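IroE protein (Escherichia coli, PDB 2GZS) hydrolyses the trilactone of enterobactin and its glucosylated salmochelin forms, usually cutting the ring once to give linear trimers, and prefers the iron-free siderophores. Local coordinates at residues G23-R28 against R90-T95; G115-F120 against V155-L160. All coordinates share one frame; numbering follows the deposited sequence.

Interaction 1. Residues G23-R28 against R90-T95; sequences GTRHYR and RAYDYT. With DFP (diisopropyl phosphonate), chain B.
Tyr92 covers one face of the Arg25 guanidinium: its CD2 lies 3.6 Å from Arg25 CZ, above the middle of the group. The two side chains cross at about a right angle, and their planes are 58° apart. Asp93 OD2 lies in plane at the edge of that guanidinium and near the plane at the edge of the Tyr27 ring. The Asp93 carboxylate bonds Arg25, in the loop before the strand, and Tyr27, in it. Arg25 NE donates to Asp93 OD1 in a salt bridge of 2.8 Å, on the syn side but bent, with an N-H...O angle of 130°. Tyr27 OH donates to Asp93 OD2 at 2.6 Å, from above the carboxylate plane. A bend at chi3 (-48°) brings the face of the Arg25 guanidinium up to Tyr92 CD2. A water also donates to Asp93 OD1, 2.8 Å away. Arg90 faces the other way. Its NH1 donates a nearly straight bond of 2.8 Å to DFP O3P, which lies at the guanidinium edge. Asp22 gives Arg25 a second acidic partner, and Tyr79 OH adds a bond to Asp93 OD2. The contact ties the start of strand 26-34 to helix 87-93, with helix 117-132 packed on Tyr27, Tyr92 and Asp93.

Interaction 2. Residues G115-F120 against V155-L160; sequences GGSNNF and VLDSWL
Asp157 OD2 is gripped by two side chains of helix 117-132. Ser117 OG donates a hydrogen bond of 2.8 Å to Asp157 OD2, and Arg121 NH2, one turn further on, makes a salt bridge to the same oxygen. The serine hydroxyl comes from well above the carboxylate plane, 56° out of it. Ser117 holds OG between its backbone N and carbonyl carbon (chi1 58°), which turns the hydroxyl to the acid. Ser117 CB follows it in, 3.3 Å from Asp157 OD2. The other carboxylate oxygen is held too. Asp157 OD1 accepts a bond of 2.7 Å from a water, and Arg185 NH1 of helix 179-187 forms a salt bridge to it. The same water donates to Asn118 OD1 at 3.1 Å, so it bridges the amide and the acid. The planes of these two groups are only 17° apart. This is a polar join between two helices of the alpha/beta-hydrolase fold. Helix 150-161 follows the nucleophile Ser149, and Asp157 lies two turns along it. Helix 117-132 begins here, with Gly116 as its N-cap. Asp157 is buried between two arginines, which would be expected to keep it ionised. Were Asp157 replaced by an alanine, Arg121 and Arg185 would probably lose their shared acidic partner and the Ser117 hydroxyl its acceptor. Pro96 touches both Ser117 and Asp157, while on the same two helices Phe120 meets Phe154 edge-to-face and Ser158 OG accepts a further bond from Arg121 NH2.

How the interactions relate
The centres of the two interactions are 12 Å apart. They come in series along the chain: 23-28 and 90-95 first, then 115-120 and 155-160. Helices 87-93 and 117-132 follow each other in sequence and join the contacts directly. Tyr92 O lies 2.7 Å from Gly116 N, and Thr95 OG1 lies 2.9 Å from Gly115 N, both probable hydrogen bonds. Phe120 packs on Tyr27 and on the backbone of Asp93. A continuous path thus runs from strand 26-34, near one border of the mixed sheet, to helix 150-161 behind the nucleophile. Interaction 1 reaches the inhibitor through Arg90. Interaction 2 lies nearer the centre of the chain, with the Ser117 side chain about 13 Å from the bound DFP.

Interaction 1. Residues G23-R28 against R90-T95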
ATOM      1  N   GLY A  23      14.616  16.561  -5.646  1.00 15.14           N
ATOM      2  CA  GLY A  23      15.529  16.084  -6.661  1.00 15.11           C
ATOM      3  C   GLY A  23      16.422  14.935  -6.298  1.00 22.18           C
ATOM      4  O   GLY A  23      17.331  14.522  -7.042  1.00 22.13           O
ATOM      5  N   THR A  24      16.296  14.313  -5.124  1.00 16.58           N
ATOM      6  CA  THR A  24      17.276  13.339  -4.704  1.00 17.42           C
ATOM      7  C   THR A  24      16.729  11.906  -4.674  1.00 16.81           C
ATOM      8  O   THR A  24      17.556  10.995  -4.429  1.00 18.11           O
ATOM      9  CB  THR A  24      17.762  13.601  -3.275  1.00 19.68           C
ATOM     10  OG1 THR A  24      16.700  13.407  -2.338  1.00 16.98           O
ATOM     11  CG2 THR A  24      18.263  15.055  -3.152  1.00 24.35           C
ATOM     12  N   ARG A  25      15.443  11.728  -4.840  1.00 12.46           N
ATOM     13  CA  ARG A  25      14.824  10.393  -4.921  1.00 11.34           C
ATOM     14  C   ARG A  25      14.133  10.301  -6.283  1.00 11.14           C
ATOM     15  O   ARG A  25      13.541  11.210  -6.835  1.00 12.96           O
ATOM     16  CB  ARG A  25      13.820  10.154  -3.784  1.00 14.66           C
ATOM     17  CG  ARG A  25      14.514  10.050  -2.420  1.00 11.92           C
ATOM     18  CD  ARG A  25      13.626  10.028  -1.224  1.00 11.56           C
ATOM     19  NE  ARG A  25      12.599  11.061  -1.219  1.00 10.99           N
ATOM     20  CZ  ARG A  25      12.881  12.378  -0.954  1.00 11.68           C
ATOM     21  NH1 ARG A  25      14.133  12.741  -0.655  1.00 14.60           N
ATOM     22  NH2 ARG A  25      11.861  13.231  -0.985  1.00 12.20           N
ATOM     23  N   HIS A  26      14.232   9.098  -6.890  1.00 12.39           N
ATOM     24  CA  HIS A  26      13.848   8.915  -8.304  1.00 12.63           C
ATOM     25  C   HIS A  26      12.965   7.672  -8.395  1.00 12.07           C
ATOM     26  O   HIS A  26      13.461   6.603  -8.020  1.00 12.42           O
ATOM     27  CB  HIS A  26      15.123   8.758  -9.153  1.00 13.99           C
ATOM     28  CG  HIS A  26      16.069   9.924  -8.909  1.00 15.52           C
ATOM     29  ND1 HIS A  26      15.730  11.170  -9.411  1.00 20.63           N
ATOM     30  CD2 HIS A  26      17.188  10.053  -8.193  1.00 18.28           C
ATOM     31  CE1 HIS A  26      16.690  12.018  -9.031  1.00 24.16           C
ATOM     32  NE2 HIS A  26      17.569  11.363  -8.303  1.00 20.06           N
ATOM     33  N   TYR A  27      11.727   7.855  -8.825  1.00 11.10           N
ATOM     34  CA  TYR A  27      10.686   6.818  -8.770  1.00 11.33           C
ATOM     35  C   TYR A  27      10.578   6.098 -10.113  1.00 11.67           C
ATOM     36  O   TYR A  27      10.710   6.710 -11.168  1.00 12.82           O
ATOM     37  CB  TYR A  27       9.303   7.399  -8.358  1.00 11.27           C
ATOM     38  CG  TYR A  27       9.476   8.087  -6.996  1.00 10.48           C
ATOM     39  CD1 TYR A  27       9.279   7.431  -5.811  1.00 11.56           C
ATOM     40  CD2 TYR A  27       9.864   9.423  -6.987  1.00 11.94           C
ATOM     41  CE1 TYR A  27       9.434   8.029  -4.549  1.00 12.43           C
ATOM     42  CE2 TYR A  27      10.042  10.047  -5.747  1.00 12.08           C
ATOM     43  CZ  TYR A  27       9.828   9.371  -4.581  1.00 12.02           C
ATOM     44  OH  TYR A  27      10.013   9.989  -3.353  1.00 11.41           O
ATOM     45  N   ARG A  28      10.290   4.806 -10.025  1.00  9.92           N
ATOM     46  CA  ARG A  28       9.989   3.991 -11.232  1.00 10.71           C
ATOM     47  C   ARG A  28       8.651   3.365 -10.990  1.00 10.26           C
ATOM     48  O   ARG A  28       8.531   2.676  -9.967  1.00 11.71           O
ATOM     49  CB  ARG A  28      11.070   2.934 -11.420  1.00 13.00           C
ATOM     50  CG  ARG A  28      10.849   2.065 -12.696  1.00 20.71           C
ATOM     51  CD  ARG A  28      12.103   1.232 -12.886  1.00 37.95           C
ATOM     52  NE  ARG A  28      13.381   1.870 -13.183  1.00 37.15           N
ATOM     53  CZ  ARG A  28      14.540   1.291 -12.832  1.00 40.31           C
ATOM     54  NH1 ARG A  28      14.506   0.118 -12.196  1.00 47.11           N
ATOM     55  NH2 ARG A  28      15.667   1.923 -13.135  1.00 39.93           N
ATOM     56  N   ARG A  90      13.107   4.779   0.925  1.00  9.45           N
ATOM     57  CA  ARG A  90      11.850   4.409   1.526  1.00  9.67           C
ATOM     58  C   ARG A  90      11.736   4.777   3.019  1.00  8.83           C
ATOM     59  O   ARG A  90      10.677   5.077   3.527  1.00 10.72           O
ATOM     60  CB  ARG A  90      11.613   2.902   1.285  1.00 11.78           C
ATOM     61  CG  ARG A  90      12.446   2.020   2.207  1.00 10.41           C
ATOM     62  CD  ARG A  90      12.395   0.562   1.708  1.00  9.51           C
ATOM     63  NE  ARG A  90      11.136  -0.034   2.103  1.00  9.47           N
ATOM     64  CZ  ARG A  90      10.706  -0.501   3.251  1.00 10.90           C
ATOM     65  NH1 ARG A  90      11.646  -0.394   4.251  1.00 11.16           N
ATOM     66  NH2 ARG A  90       9.528  -1.021   3.469  1.00  9.76           N
ATOM     67  N   ALA A  91      12.924   4.734   3.685  1.00 10.06           N
ATOM     68  CA  ALA A  91      12.902   5.141   5.100  1.00 11.48           C
ATOM     69  C   ALA A  91      12.482   6.622   5.255  1.00 10.16           C
ATOM     70  O   ALA A  91      11.876   6.863   6.264  1.00 11.37           O
ATOM     71  CB  ALA A  91      14.292   5.013   5.710  1.00 11.45           C
ATOM     72  N   TYR A  92      12.814   7.402   4.246  1.00  8.91           N
ATOM     73  CA  TYR A  92      12.366   8.813   4.265  1.00  9.82           C
ATOM     74  C   TYR A  92      10.903   8.940   3.844  1.00 11.26           C
ATOM     75  O   TYR A  92      10.063   9.504   4.518  1.00 10.18           O
ATOM     76  CB  TYR A  92      13.258   9.650   3.356  1.00 10.04           C
ATOM     77  CG  TYR A  92      12.903  11.133   3.564  1.00 12.04           C
ATOM     78  CD1 TYR A  92      13.128  11.812   4.755  1.00 14.25           C
ATOM     79  CD2 TYR A  92      12.319  11.847   2.545  1.00 10.85           C
ATOM     80  CE1 TYR A  92      12.773  13.178   4.893  1.00 11.26           C
ATOM     81  CE2 TYR A  92      11.944  13.172   2.628  1.00 11.41           C
ATOM     82  CZ  TYR A  92      12.186  13.812   3.826  1.00 11.62           C
ATOM     83  OH  TYR A  92      11.826  15.149   3.927  1.00 12.80           O
ATOM     84  N   ASP A  93      10.646   8.366   2.621  1.00  8.65           N
ATOM     85  CA  ASP A  93       9.306   8.624   2.060  1.00  8.09           C
ATOM     86  C   ASP A  93       8.155   8.052   2.802  1.00  7.60           C
ATOM     87  O   ASP A  93       7.022   8.551   2.753  1.00  8.92           O
ATOM     88  CB  ASP A  93       9.264   8.032   0.641  1.00  8.58           C
ATOM     89  CG  ASP A  93      10.021   8.786  -0.419  1.00 10.67           C
ATOM     90  OD1 ASP A  93      10.239  10.011  -0.216  1.00 11.63           O
ATOM     91  OD2 ASP A  93      10.403   8.202  -1.445  1.00 10.27           O
ATOM     92  N   TYR A  94       8.395   6.895   3.530  1.00  8.48           N
ATOM     93  CA  TYR A  94       7.267   6.168   4.104  1.00  8.26           C
ATOM     94  C   TYR A  94       6.977   6.493   5.544  1.00  9.21           C
ATOM     95  O   TYR A  94       5.951   6.050   6.117  1.00 11.51           O
ATOM     96  CB  TYR A  94       7.483   4.644   3.981  1.00  8.83           C
ATOM     97  CG  TYR A  94       7.597   4.123   2.550  1.00  8.53           C
ATOM     98  CD1 TYR A  94       7.407   4.900   1.420  1.00  9.10           C
ATOM     99  CD2 TYR A  94       7.912   2.771   2.388  1.00 10.16           C
ATOM    100  CE1 TYR A  94       7.529   4.356   0.124  1.00  9.69           C
ATOM    101  CE2 TYR A  94       8.043   2.217   1.120  1.00 10.79           C
ATOM    102  CZ  TYR A  94       7.849   3.023   0.007  1.00  9.81           C
ATOM    103  OH  TYR A  94       7.983   2.472  -1.263  1.00 10.21           O
ATOM    104  N   THR A  95       7.877   7.297   6.142  1.00  9.78           N
ATOM    105  CA  THR A  95       7.723   7.473   7.576  1.00 10.62           C
ATOM    106  C   THR A  95       7.193   8.845   7.995  1.00  9.93           C
ATOM    107  O   THR A  95       7.570   9.869   7.422  1.00 11.56           O
ATOM    108  CB  THR A  95       9.086   7.294   8.304  1.00 14.25           C
ATOM    109  OG1 THR A  95      10.042   8.171   7.674  1.00 13.25           O
ATOM    110  CG2 THR A  95       9.556   5.848   8.283  1.00 14.63           C
TER
HETATM  111  C1  DFP B1189      11.294  -5.194   7.844  1.00 23.69           C
HETATM  112  C2  DFP B1189      12.775  -5.233   8.230  1.00 27.12           C
HETATM  113  C3  DFP B1189      10.901  -6.338   6.921  1.00 29.44           C
HETATM  114  C1' DFP B1189      11.243  -1.027   9.596  1.00 18.54           C
HETATM  115  C2' DFP B1189      10.006  -0.890  10.435  1.00 26.22           C
HETATM  116  C3' DFP B1189      12.469  -1.088  10.569  1.00 29.73           C
HETATM  117  P   DFP B1189      10.479  -2.634   7.616  1.00 13.37           P
HETATM  118  O1P DFP B1189      11.147  -3.946   7.096  1.00 17.13           O
HETATM  119  O2P DFP B1189      11.236  -2.280   8.956  1.00 14.24           O
HETATM  120  O3P DFP B1189      10.526  -1.501   6.603  1.00 12.17           O
HETATM  121  O   HOH W   1       9.044  12.343   0.619  1.00 11.73           O

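Interaction 2. Residues G115-F120 against V155-L160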
ATOM      1  N   GLY A 115      10.655  10.950   8.006  1.00 12.52           N
ATOM      2  CA  GLY A 115       9.683  12.024   8.118  1.00 10.85           C
ATOM      3  C   GLY A 115       9.147  12.563   6.816  1.00 11.42           C
ATOM      4  O   GLY A 115       8.465  13.587   6.815  1.00 13.68           O
ATOM      5  N   GLY A 116       9.388  11.869   5.707  1.00 10.21           N
ATOM      6  CA  GLY A 116       8.953  12.388   4.408  1.00 10.40           C
ATOM      7  C   GLY A 116       7.549  11.957   4.009  1.00 10.98           C
ATOM      8  O   GLY A 116       7.175  12.231   2.810  1.00 10.27           O
ATOM      9  N   SER A 117       6.750  11.319   4.844  1.00  8.65           N
ATOM     10  CA  SER A 117       5.476  10.754   4.377  1.00  9.29           C
ATOM     11  C   SER A 117       4.591  11.818   3.780  1.00 12.43           C
ATOM     12  O   SER A 117       3.923  11.537   2.807  1.00 10.61           O
ATOM     13  CB  SER A 117       4.727   9.992   5.485  1.00 12.70           C
ATOM     14  OG  SER A 117       4.488  10.857   6.572  1.00 13.87           O
ATOM     15  N   ASN A 118       4.482  13.034   4.332  1.00 10.97           N
ATOM     16  CA  ASN A 118       3.492  13.955   3.731  1.00 10.12           C
ATOM     17  C   ASN A 118       3.954  14.393   2.377  1.00 11.36           C
ATOM     18  O   ASN A 118       3.086  14.534   1.469  1.00 13.36           O
ATOM     19  CB  ASN A 118       3.310  15.125   4.674  1.00 11.70           C
ATOM     20  CG  ASN A 118       2.582  14.804   5.945  1.00 20.79           C
ATOM     21  OD1 ASN A 118       1.912  13.789   6.105  1.00 31.37           O
ATOM     22  ND2 ASN A 118       2.641  15.737   6.903  1.00 29.98           N
ATOM     23  N   ASN A 119       5.244  14.597   2.159  1.00 10.45           N
ATOM     24  CA  ASN A 119       5.665  15.017   0.803  1.00 11.34           C
ATOM     25  C   ASN A 119       5.524  13.871  -0.178  1.00 13.66           C
ATOM     26  O   ASN A 119       5.201  14.140  -1.340  1.00 12.26           O
ATOM     27  CB  ASN A 119       7.129  15.468   0.796  1.00 13.63           C
ATOM     28  CG  ASN A 119       7.493  16.563   1.789  1.00 21.86           C
ATOM     29  OD1 ASN A 119       8.364  16.339   2.620  1.00 40.43           O
ATOM     30  ND2 ASN A 119       6.862  17.700   1.683  1.00 25.52           N
ATOM     31  N   PHE A 120       5.743  12.627   0.292  1.00 10.54           N
ATOM     32  CA  PHE A 120       5.582  11.483  -0.631  1.00  9.16           C
ATOM     33  C   PHE A 120       4.086  11.333  -0.930  1.00 11.05           C
ATOM     34  O   PHE A 120       3.762  11.049  -2.109  1.00 10.67           O
ATOM     35  CB  PHE A 120       6.170  10.241   0.028  1.00  8.54           C
ATOM     36  CG  PHE A 120       5.955   8.982  -0.841  1.00 10.93           C
ATOM     37  CD1 PHE A 120       6.469   8.906  -2.128  1.00  9.85           C
ATOM     38  CD2 PHE A 120       5.214   7.925  -0.303  1.00 10.82           C
ATOM     39  CE1 PHE A 120       6.264   7.747  -2.897  1.00 11.30           C
ATOM     40  CE2 PHE A 120       4.986   6.806  -1.109  1.00 11.00           C
ATOM     41  CZ  PHE A 120       5.479   6.714  -2.404  1.00 10.16           C
ATOM     42  N   VAL A 155       0.829   3.545   5.189  1.00  8.66           N
ATOM     43  CA  VAL A 155      -0.621   3.363   4.960  1.00  8.72           C
ATOM     44  C   VAL A 155      -1.466   3.885   6.085  1.00  8.57           C
ATOM     45  O   VAL A 155      -2.497   4.518   5.916  1.00 10.07           O
ATOM     46  CB  VAL A 155      -0.905   1.871   4.727  1.00  9.09           C
ATOM     47  CG1 VAL A 155      -2.396   1.543   4.637  1.00 10.35           C
ATOM     48  CG2 VAL A 155      -0.240   1.420   3.429  1.00  9.92           C
ATOM     49  N   LEU A 156      -1.033   3.656   7.352  1.00 10.51           N
ATOM     50  CA  LEU A 156      -1.767   4.218   8.521  1.00 12.20           C
ATOM     51  C   LEU A 156      -1.771   5.750   8.481  1.00  7.66           C
ATOM     52  O   LEU A 156      -2.823   6.377   8.701  1.00 10.06           O
ATOM     53  CB  LEU A 156      -1.153   3.752   9.840  1.00 11.65           C
ATOM     54  CG  LEU A 156      -1.281   2.261  10.150  1.00 12.62           C
ATOM     55  CD1 LEU A 156      -0.550   1.906  11.459  1.00 15.20           C
ATOM     56  CD2 LEU A 156      -2.741   1.823  10.202  1.00 13.94           C
ATOM     57  N   ASP A 157      -0.633   6.334   8.196  1.00  7.58           N
ATOM     58  CA  ASP A 157      -0.465   7.780   8.080  1.00 10.02           C
ATOM     59  C   ASP A 157      -1.444   8.332   7.030  1.00 11.94           C
ATOM     60  O   ASP A 157      -2.066   9.404   7.212  1.00 11.58           O
ATOM     61  CB  ASP A 157       0.992   8.127   7.810  1.00 11.14           C
ATOM     62  CG  ASP A 157       1.291   9.619   7.823  1.00 16.70           C
ATOM     63  OD1 ASP A 157       1.038  10.231   8.910  1.00 18.26           O
ATOM     64  OD2 ASP A 157       1.759  10.244   6.848  1.00 15.97           O
ATOM     65  N   SER A 158      -1.589   7.570   5.946  1.00 10.49           N
ATOM     66  CA  SER A 158      -2.451   8.014   4.841  1.00  7.34           C
ATOM     67  C   SER A 158      -3.909   7.773   5.208  1.00 11.23           C
ATOM     68  O   SER A 158      -4.772   8.619   4.872  1.00 11.67           O
ATOM     69  CB  SER A 158      -2.109   7.149   3.601  1.00 10.01           C
ATOM     70  OG  SER A 158      -0.791   7.421   3.183  1.00 11.09           O
ATOM     71  N   TRP A 159      -4.248   6.679   5.893  1.00 10.42           N
ATOM     72  CA  TRP A 159      -5.639   6.494   6.343  1.00  9.71           C
ATOM     73  C   TRP A 159      -6.065   7.671   7.213  1.00  9.56           C
ATOM     74  O   TRP A 159      -7.188   8.179   7.214  1.00 11.79           O
ATOM     75  CB  TRP A 159      -5.717   5.175   7.174  1.00  9.26           C
ATOM     76  CG  TRP A 159      -7.124   4.884   7.643  1.00 11.80           C
ATOM     77  CD1 TRP A 159      -8.133   4.238   6.946  1.00 11.42           C
ATOM     78  CD2 TRP A 159      -7.703   5.213   8.904  1.00 11.40           C
ATOM     79  NE1 TRP A 159      -9.262   4.174   7.716  1.00 13.21           N
ATOM     80  CE2 TRP A 159      -9.025   4.774   8.951  1.00 10.12           C
ATOM     81  CE3 TRP A 159      -7.181   5.869  10.024  1.00 11.16           C
ATOM     82  CZ2 TRP A 159      -9.870   4.942  10.048  1.00 14.18           C
ATOM     83  CZ3 TRP A 159      -8.005   6.044  11.128  1.00 10.39           C
ATOM     84  CH2 TRP A 159      -9.309   5.593  11.145  1.00 11.79           C
ATOM     85  N   LEU A 160      -5.138   8.220   8.011  1.00 10.01           N
ATOM     86  CA  LEU A 160      -5.431   9.394   8.876  1.00 11.92           C
ATOM     87  C   LEU A 160      -5.612  10.654   8.068  1.00 14.69           C
ATOM     88  O   LEU A 160      -6.398  11.512   8.479  1.00 17.24           O
ATOM     89  CB  LEU A 160      -4.287   9.639   9.885  1.00 14.16           C
ATOM     90  CG  LEU A 160      -4.273   8.660  11.057  1.00 14.75           C
ATOM     91  CD1 LEU A 160      -2.921   8.729  11.780  1.00 17.75           C
ATOM     92  CD2 LEU A 160      -5.451   8.982  11.986  1.00 16.10           C
TER
HETATM   93  O   HOH W   2       2.389  12.610   8.965  1.00 24.54           O